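PDB 3SK9: CRISPR-associated endonuclease/helicase Cas3 from Thermus thermophilus HB8, which serves CRISPR immunity with an N-terminal HD domain, the part described here, that cuts single-stranded DNA with transition metal ions, and a C-terminal helicase domain. Local coordinates for residues H29-A34 / V71-L76; D55-P59 / A183-P187; A109-E115 / A136-H142. All blocks are in the same frame, centred on the assembly; numbering follows the deposited sequence.

How the interactions relate
From the N terminus, helix 26-43 supplies the first half of interaction 1, and helix 46-56, next in the chain, opens interaction 2. Helix 60-71 then leads into 71-76, which returns to 29-34 and closes interaction 1 at the metal site. Interaction 3 follows in series: as helix 129-138 ends, 136-142 returns to 109-115 and closes a short, mostly helical loop. It touches interaction 1, T114 and H110 bonding to H74 and D75. Interaction 2 closes last, when 183-187 comes back to 55-59; its long loop crosses that of interaction 1 and encloses interaction 3. Interaction 1 holds most of the metal ligands, and interaction 3 backs them through those bonds, while interaction 2 ties two peripheral turns together.

Interaction 1: residues H29-A34 / V71-L76; sequences HMLDTA and VGLHDL
M30 packs CB and CG against the carbonyl oxygen of G72, each 3.2 Å from G72 O. The chain bends at the CG-SD bond (chi3 67°), which carries CE to 3.5 Å from L73 CD2 and also towards L76 CD1; an unbranched, flexible thioether suits this curved path, and V177 of helix 165-181 also touches it. Glycine fits at 72 because a CB there would crowd M30 O and the methyl of A34. T33 places CG2 anti to its own backbone N, where it meets V71 O at 3.4 Å and V71 CG1. Its hydroxyl turns back to H29 O at 2.9 Å, so that carbonyl accepts from T33 N and T33 OG1 on opposite faces of its plane. At the polar end H29 NE2 stands 3.1 Å from D75 OD2, ring and carboxylate 28° apart in plane; the clear hydrogen bond of NE2 goes to D210. H74 ND1 donates to D75 OD1 at 2.8 Å, from above the carboxylate plane. H110 and K78 also hold D75, probably fixing its rotation. H29, the adjacent pair H74-D75 and D210 are the divalent-metal ligands that define the HD-domain nuclease site.

Interaction 2: residues D55-P59 / A183-P187; sequences DWGLP and APLPP
L58 reaches across to three prolines of 183-187, and its side chain can be followed outward from the backbone. CB leads to CG, which is anti to the carbonyl carbon (chi1 -70°) and lies 4.2 Å from P187 CD. There the chain forks. CD1 goes to the ring of P184, 3.8 Å from its CG, and extends more loosely to P186, while CD2 lies 4.0 Å from P187 CD and about as far from L185 O. A branched tip is well suited to this task, since the two methyls spread over the proline-rich segment, both near P184, with CD1 also toward P186 and CD2 toward P187; A63 and W66 of helix 60-71 also touch the side chain.

The segment 55-59 runs from the end of helix 46-56 through the turn to helix 60-71 in this largely helical HD domain, and 183-187 belongs to the loop between helix 165-181 and helix 196-213. G57 leaves the helix with a positive phi of 59°, a conformation that glycine adopts easily, and P59 takes the N-cap position of the next helix. W56 lies beside P186, the two side chains pointing the same way, with CE3 of the indole 3.9 Å from P186 CG. An edge-to-face contact with W66 further places the indole. Two backbone carbonyls meet proline carbons: W56 O is 3.4 Å from P186 CB, and G57 O comes equally near P187 CG. The extended backbone of 184-186 suits proline, whose rigid rings present apolar surface to 55-59.

Interaction 3: residues A109-E115 / A136-H142; sequences AHGVFTE and AAALGAH
A109 touches A141 methyl to methyl, CB to CB 4.1 Å, just before helix 110-124 begins. G111 is where the backbones come closest: its CA is 3.9 Å from that of A141, and a CB would collide with A141 CA and the carbonyl carbon of G140, so glycine fits this place. Its carbonyl oxygen also meets G140 CA at 3.4 Å in a CA-H...O contact. V112 follows with its backbone N 3.7 Å from A141 CB. Its CG2 branch, anti to the carbonyl carbon, touches the same methyl and approaches the ring of H142, one face of which is covered by A141 CB; H142 NE2 itself bonds to E151.

T114 divides its two branches. CG2, anti to the backbone N (chi1 -66° for OG1), lies 3.4 Å from L139 O, while OG1 bonds to G77 N and H74 O, linking the helix to the metal-site loop. E115 runs an extended chain alongside A136 and A137, its methylenes packed against the A136 carbonyl. The small methyls of both alanines let it lie close, and A136 CB is 3.5 Å from E115 O. At its far end OE1 accepts from A147 N and from a water, 2.6 Å away, which in turn accepts from A141 N at 2.9 Å; two donors thus help to fix the position of the carboxylate.

Helix 110-124 therefore lies against the C-terminal end of helix 129-138 and the loop beyond it. Helix 149-161 covers the V112 and F113 side, and helix 196-213 packs on A138 and L139.

Interaction 1: residues H29-A34 / V71-L76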
loop_
_atom_site.group_PDB
_atom_site.type_symbol
_atom_site.label_atom_id
_atom_site.label_comp_id
_atom_site.label_asym_id
_atom_site.label_seq_id
_atom_site.Cartn_x
_atom_site.Cartn_y
_atom_site.Cartn_z
ATOM N N HIS A 29 1.655 8.842 4.432
ATOM C CA HIS A 29 1.411 7.511 4.946
ATOM C C HIS A 29 1.622 6.481 3.841
ATOM O O HIS A 29 2.172 5.414 4.075
ATOM C CB HIS A 29 -0.007 7.394 5.498
ATOM C CG HIS A 29 -0.316 6.024 6.015
ATOM N ND1 HIS A 29 0.305 5.492 7.118
ATOM C CD2 HIS A 29 -1.154 5.064 5.556
ATOM C CE1 HIS A 29 -0.138 4.264 7.326
ATOM N NE2 HIS A 29 -1.028 3.980 6.393
ATOM N N MET A 30 1.188 6.788 2.626
ATOM C CA MET A 30 1.352 5.816 1.510
ATOM C C MET A 30 2.830 5.609 1.177
ATOM O O MET A 30 3.301 4.479 0.941
ATOM C CB MET A 30 0.572 6.283 0.249
ATOM C CG MET A 30 -0.994 6.209 0.350
ATOM S SD MET A 30 -1.774 7.194 -1.014
ATOM C CE MET A 30 -1.283 6.234 -2.438
ATOM N N LEU A 31 3.600 6.687 1.190
ATOM C CA LEU A 31 5.023 6.546 0.873
ATOM C C LEU A 31 5.774 5.837 2.014
ATOM O O LEU A 31 6.727 5.042 1.759
ATOM C CB LEU A 31 5.647 7.898 0.577
ATOM C CG LEU A 31 5.216 8.578 -0.720
ATOM C CD1 LEU A 31 5.734 10.039 -0.741
ATOM C CD2 LEU A 31 5.706 7.802 -1.944
ATOM N N ASP A 32 5.351 6.086 3.254
ATOM C CA ASP A 32 5.962 5.388 4.402
ATOM C C ASP A 32 5.723 3.872 4.282
ATOM O O ASP A 32 6.605 3.070 4.606
ATOM C CB ASP A 32 5.339 5.830 5.740
ATOM C CG ASP A 32 5.724 7.277 6.121
ATOM O OD1 ASP A 32 6.674 7.792 5.509
ATOM O OD2 ASP A 32 5.069 7.837 7.018
ATOM N N THR A 33 4.495 3.525 3.906
ATOM C CA THR A 33 4.092 2.108 3.764
ATOM C C THR A 33 4.930 1.460 2.673
ATOM O O THR A 33 5.430 0.350 2.807
ATOM C CB THR A 33 2.559 1.995 3.438
ATOM O OG1 THR A 33 1.821 2.570 4.532
ATOM C CG2 THR A 33 2.132 0.499 3.261
ATOM N N ALA A 34 5.054 2.132 1.543
ATOM C CA ALA A 34 5.926 1.623 0.457
ATOM C C ALA A 34 7.382 1.486 0.902
ATOM O O ALA A 34 8.061 0.532 0.503
ATOM C CB ALA A 34 5.863 2.561 -0.780
ATOM N N VAL A 71 1.851 -2.021 -2.495
ATOM C CA VAL A 71 1.545 -2.083 -1.058
ATOM C C VAL A 71 1.329 -0.656 -0.509
ATOM O O VAL A 71 0.546 -0.431 0.446
ATOM C CB VAL A 71 2.723 -2.776 -0.359
ATOM C CG1 VAL A 71 2.774 -2.448 1.104
ATOM C CG2 VAL A 71 2.618 -4.341 -0.648
ATOM N N GLY A 72 2.031 0.294 -1.091
ATOM C CA GLY A 72 1.801 1.685 -0.685
ATOM C C GLY A 72 0.355 2.154 -0.889
ATOM O O GLY A 72 -0.049 3.191 -0.339
ATOM N N LEU A 73 -0.418 1.440 -1.698
ATOM C CA LEU A 73 -1.779 1.909 -2.025
ATOM C C LEU A 73 -2.806 1.325 -1.074
ATOM O O LEU A 73 -4.003 1.549 -1.272
ATOM C CB LEU A 73 -2.160 1.533 -3.451
ATOM C CG LEU A 73 -1.125 1.969 -4.511
ATOM C CD1 LEU A 73 -1.485 1.310 -5.801
ATOM C CD2 LEU A 73 -1.098 3.474 -4.629
ATOM N N HIS A 74 -2.370 0.585 -0.052
ATOM C CA HIS A 74 -3.309 -0.054 0.908
ATOM C C HIS A 74 -4.375 0.917 1.427
ATOM O O HIS A 74 -5.524 0.530 1.589
ATOM C CB HIS A 74 -2.472 -0.626 2.084
ATOM C CG HIS A 74 -3.225 -1.412 3.129
ATOM N ND1 HIS A 74 -3.736 -0.826 4.271
ATOM C CD2 HIS A 74 -3.469 -2.742 3.249
ATOM C CE1 HIS A 74 -4.255 -1.760 5.052
ATOM N NE2 HIS A 74 -4.121 -2.931 4.449
ATOM N N ASP A 75 -4.000 2.162 1.730
ATOM C CA ASP A 75 -4.971 3.098 2.334
ATOM C C ASP A 75 -5.483 4.114 1.333
ATOM O O ASP A 75 -5.976 5.176 1.730
ATOM C CB ASP A 75 -4.370 3.816 3.576
ATOM C CG ASP A 75 -4.410 2.946 4.846
ATOM O OD1 ASP A 75 -4.780 1.730 4.806
ATOM O OD2 ASP A 75 -4.068 3.496 5.912
ATOM N N LEU A 76 -5.388 3.801 0.045
ATOM C CA LEU A 76 -5.901 4.702 -0.972
ATOM C C LEU A 76 -7.424 4.955 -0.785
ATOM O O LEU A 76 -7.947 6.039 -1.111
ATOM C CB LEU A 76 -5.629 4.132 -2.370
ATOM C CG LEU A 76 -6.125 5.050 -3.482
ATOM C CD1 LEU A 76 -5.327 6.355 -3.427
ATOM C CD2 LEU A 76 -5.964 4.359 -4.879
#

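Interaction 2: residues D55-P59 / A183-P187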
loop_
_atom_site.group_PDB
_atom_site.type_symbol
_atom_site.label_atom_id
_atom_site.label_comp_id
_atom_site.label_asym_id
_atom_site.label_seq_id
_atom_site.Cartn_x
_atom_site.Cartn_y
_atom_site.Cartn_z
ATOM N N ASP A 55 7.032 -14.193 -9.739
ATOM C CA ASP A 55 5.600 -13.862 -9.662
ATOM C C ASP A 55 5.242 -12.855 -10.750
ATOM O O ASP A 55 4.150 -12.897 -11.342
ATOM C CB ASP A 55 5.259 -13.158 -8.320
ATOM C CG ASP A 55 5.157 -14.123 -7.140
ATOM O OD1 ASP A 55 4.998 -15.356 -7.357
ATOM O OD2 ASP A 55 5.208 -13.602 -6.008
ATOM N N TRP A 56 6.137 -11.896 -10.959
ATOM C CA TRP A 56 5.791 -10.727 -11.779
ATOM C C TRP A 56 6.546 -10.632 -13.121
ATOM O O TRP A 56 6.346 -9.672 -13.871
ATOM C CB TRP A 56 5.970 -9.464 -10.935
ATOM C CG TRP A 56 5.069 -9.563 -9.715
ATOM C CD1 TRP A 56 5.448 -9.677 -8.396
ATOM C CD2 TRP A 56 3.641 -9.615 -9.728
ATOM N NE1 TRP A 56 4.322 -9.798 -7.592
ATOM C CE2 TRP A 56 3.207 -9.763 -8.392
ATOM C CE3 TRP A 56 2.687 -9.519 -10.740
ATOM C CZ2 TRP A 56 1.828 -9.837 -8.052
ATOM C CZ3 TRP A 56 1.333 -9.587 -10.405
ATOM C CH2 TRP A 56 0.921 -9.759 -9.085
ATOM N N GLY A 57 7.390 -11.626 -13.414
ATOM C CA GLY A 57 8.172 -11.615 -14.637
ATOM C C GLY A 57 9.080 -10.400 -14.772
ATOM O O GLY A 57 9.286 -9.874 -15.884
ATOM N N LEU A 58 9.654 -9.959 -13.657
ATOM C CA LEU A 58 10.569 -8.809 -13.661
ATOM C C LEU A 58 11.902 -9.191 -13.034
ATOM O O LEU A 58 11.948 -10.072 -12.160
ATOM C CB LEU A 58 9.983 -7.635 -12.858
ATOM C CG LEU A 58 8.764 -6.886 -13.423
ATOM C CD1 LEU A 58 8.059 -6.040 -12.323
ATOM C CD2 LEU A 58 9.218 -6.023 -14.588
ATOM N N PRO A 59 12.988 -8.526 -13.457
ATOM C CA PRO A 59 14.231 -8.618 -12.688
ATOM C C PRO A 59 13.919 -8.296 -11.232
ATOM O O PRO A 59 13.028 -7.488 -10.925
ATOM C CB PRO A 59 15.108 -7.512 -13.292
ATOM C CG PRO A 59 14.581 -7.319 -14.662
ATOM C CD PRO A 59 13.089 -7.524 -14.536
ATOM N N ALA A 183 8.618 2.250 -9.895
ATOM C CA ALA A 183 7.989 0.952 -10.159
ATOM C C ALA A 183 7.706 0.737 -11.637
ATOM O O ALA A 183 7.041 1.559 -12.237
ATOM C CB ALA A 183 6.686 0.867 -9.384
ATOM N N PRO A 184 8.172 -0.390 -12.199
ATOM C CA PRO A 184 7.793 -0.821 -13.552
ATOM C C PRO A 184 6.482 -1.653 -13.546
ATOM O O PRO A 184 6.170 -2.287 -12.559
ATOM C CB PRO A 184 8.955 -1.728 -13.940
ATOM C CG PRO A 184 9.290 -2.436 -12.581
ATOM C CD PRO A 184 9.053 -1.375 -11.527
ATOM N N LEU A 185 5.770 -1.690 -14.655
ATOM C CA LEU A 185 4.632 -2.605 -14.803
ATOM C C LEU A 185 5.123 -3.996 -15.206
ATOM O O LEU A 185 6.029 -4.136 -16.022
ATOM C CB LEU A 185 3.651 -2.076 -15.858
ATOM C CG LEU A 185 2.313 -2.824 -15.985
ATOM C CD1 LEU A 185 1.357 -2.353 -14.865
ATOM C CD2 LEU A 185 1.673 -2.643 -17.405
ATOM N N PRO A 186 4.508 -5.035 -14.649
ATOM C CA PRO A 186 4.871 -6.404 -15.075
ATOM C C PRO A 186 4.514 -6.645 -16.544
ATOM O O PRO A 186 3.502 -6.146 -17.005
ATOM C CB PRO A 186 3.996 -7.294 -14.193
ATOM C CG PRO A 186 3.744 -6.443 -12.968
ATOM C CD PRO A 186 3.635 -5.026 -13.471
ATOM N N PRO A 187 5.312 -7.436 -17.249
ATOM C CA PRO A 187 5.004 -7.801 -18.647
ATOM C C PRO A 187 3.722 -8.639 -18.771
ATOM O O PRO A 187 3.320 -9.263 -17.773
ATOM C CB PRO A 187 6.226 -8.637 -19.073
ATOM C CG PRO A 187 7.295 -8.301 -18.104
ATOM C CD PRO A 187 6.600 -7.991 -16.804
#

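Interaction 3: residues A109-E115 / A136-H142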
loop_
_atom_site.group_PDB
_atom_site.type_symbol
_atom_site.label_atom_id
_atom_site.label_comp_id
_atom_site.label_asym_id
_atom_site.label_seq_id
_atom_site.Cartn_x
_atom_site.Cartn_y
_atom_site.Cartn_z
ATOM N N ALA A 109 -15.756 0.114 5.684
ATOM C CA ALA A 109 -14.343 0.266 6.058
ATOM C C ALA A 109 -13.616 0.888 4.878
ATOM O O ALA A 109 -14.025 0.649 3.741
ATOM C CB ALA A 109 -13.717 -1.104 6.391
ATOM N N HIS A 110 -12.556 1.667 5.121
ATOM C CA HIS A 110 -11.855 2.285 3.988
ATOM C C HIS A 110 -11.276 1.252 3.027
ATOM O O HIS A 110 -11.129 1.538 1.841
ATOM C CB HIS A 110 -10.744 3.266 4.441
ATOM C CG HIS A 110 -9.551 2.609 5.048
ATOM N ND1 HIS A 110 -9.451 2.351 6.398
ATOM C CD2 HIS A 110 -8.397 2.162 4.497
ATOM C CE1 HIS A 110 -8.294 1.764 6.653
ATOM N NE2 HIS A 110 -7.630 1.650 5.519
ATOM N N GLY A 111 -10.999 0.031 3.498
ATOM C CA GLY A 111 -10.432 -0.995 2.616
ATOM C C GLY A 111 -11.360 -1.441 1.496
ATOM O O GLY A 111 -10.900 -1.853 0.407
ATOM N N VAL A 112 -12.668 -1.287 1.715
ATOM C CA VAL A 112 -13.655 -1.563 0.669
ATOM C C VAL A 112 -13.461 -0.547 -0.451
ATOM O O VAL A 112 -13.471 -0.893 -1.654
ATOM C CB VAL A 112 -15.097 -1.479 1.202
ATOM C CG1 VAL A 112 -16.113 -1.632 0.081
ATOM C CG2 VAL A 112 -15.349 -2.522 2.291
ATOM N N PHE A 113 -13.296 0.722 -0.074
ATOM C CA PHE A 113 -12.975 1.749 -1.095
ATOM C C PHE A 113 -11.647 1.467 -1.754
ATOM O O PHE A 113 -11.505 1.630 -2.979
ATOM C CB PHE A 113 -12.970 3.142 -0.505
ATOM C CG PHE A 113 -14.354 3.638 -0.114
ATOM C CD1 PHE A 113 -15.103 4.398 -0.990
ATOM C CD2 PHE A 113 -14.885 3.318 1.116
ATOM C CE1 PHE A 113 -16.365 4.870 -0.615
ATOM C CE2 PHE A 113 -16.144 3.788 1.495
ATOM C CZ PHE A 113 -16.873 4.556 0.629
ATOM N N THR A 114 -10.653 1.003 -0.999
ATOM C CA THR A 114 -9.365 0.732 -1.647
ATOM C C THR A 114 -9.614 -0.328 -2.726
ATOM O O THR A 114 -9.116 -0.217 -3.858
ATOM C CB THR A 114 -8.321 0.198 -0.628
ATOM O OG1 THR A 114 -8.026 1.224 0.307
ATOM C CG2 THR A 114 -7.002 -0.280 -1.361
ATOM N N GLU A 115 -10.360 -1.376 -2.386
ATOM C CA GLU A 115 -10.578 -2.431 -3.371
ATOM C C GLU A 115 -11.299 -1.883 -4.638
ATOM O O GLU A 115 -10.891 -2.166 -5.758
ATOM C CB GLU A 115 -11.323 -3.624 -2.764
ATOM C CG GLU A 115 -11.712 -4.710 -3.811
ATOM C CD GLU A 115 -12.493 -5.858 -3.224
ATOM O OE1 GLU A 115 -12.726 -5.856 -1.996
ATOM O OE2 GLU A 115 -12.861 -6.782 -3.988
ATOM N N ALA A 136 -6.527 -6.083 -6.105
ATOM C CA ALA A 136 -7.393 -5.089 -5.430
ATOM C C ALA A 136 -7.979 -5.666 -4.123
ATOM O O ALA A 136 -8.011 -4.992 -3.069
ATOM C CB ALA A 136 -8.508 -4.684 -6.384
ATOM N N ALA A 137 -8.454 -6.907 -4.177
ATOM C CA ALA A 137 -8.892 -7.603 -2.951
ATOM C C ALA A 137 -7.760 -7.871 -1.962
ATOM O O ALA A 137 -7.978 -7.787 -0.757
ATOM C CB ALA A 137 -9.605 -8.933 -3.277
ATOM N N ALA A 138 -6.558 -8.225 -2.440
ATOM C CA ALA A 138 -5.394 -8.385 -1.541
ATOM C C ALA A 138 -5.134 -7.142 -0.676
ATOM O O ALA A 138 -4.663 -7.225 0.469
ATOM C CB ALA A 138 -4.110 -8.732 -2.380
ATOM N N LEU A 139 -5.399 -5.970 -1.250
ATOM C CA LEU A 139 -5.097 -4.696 -0.580
ATOM C C LEU A 139 -6.325 -4.119 0.091
ATOM O O LEU A 139 -6.274 -3.022 0.589
ATOM C CB LEU A 139 -4.535 -3.686 -1.621
ATOM C CG LEU A 139 -3.224 -4.291 -2.228
ATOM C CD1 LEU A 139 -2.832 -3.622 -3.539
ATOM C CD2 LEU A 139 -2.078 -4.197 -1.207
ATOM N N GLY A 140 -7.419 -4.893 0.142
ATOM C CA GLY A 140 -8.694 -4.391 0.658
ATOM C C GLY A 140 -8.912 -4.601 2.153
ATOM O O GLY A 140 -7.962 -4.747 2.923
ATOM N N ALA A 141 -10.190 -4.608 2.542
ATOM C CA ALA A 141 -10.585 -4.644 3.966
ATOM C C ALA A 141 -10.548 -5.988 4.664
ATOM O O ALA A 141 -10.673 -6.021 5.900
ATOM C CB ALA A 141 -12.028 -4.049 4.105
ATOM N N HIS A 142 -10.451 -7.108 3.935
ATOM C CA HIS A 142 -10.673 -8.377 4.602
ATOM C C HIS A 142 -9.555 -9.351 4.274
ATOM O O HIS A 142 -9.806 -10.480 3.941
ATOM C CB HIS A 142 -12.036 -8.969 4.192
ATOM C CG HIS A 142 -13.154 -7.977 4.280
ATOM N ND1 HIS A 142 -13.601 -7.462 5.479
ATOM C CD2 HIS A 142 -13.904 -7.393 3.316
ATOM C CE1 HIS A 142 -14.599 -6.616 5.251
ATOM N NE2 HIS A 142 -14.797 -6.554 3.946
HETATM O O HOH W 1 -12.154 -5.219 0.504
#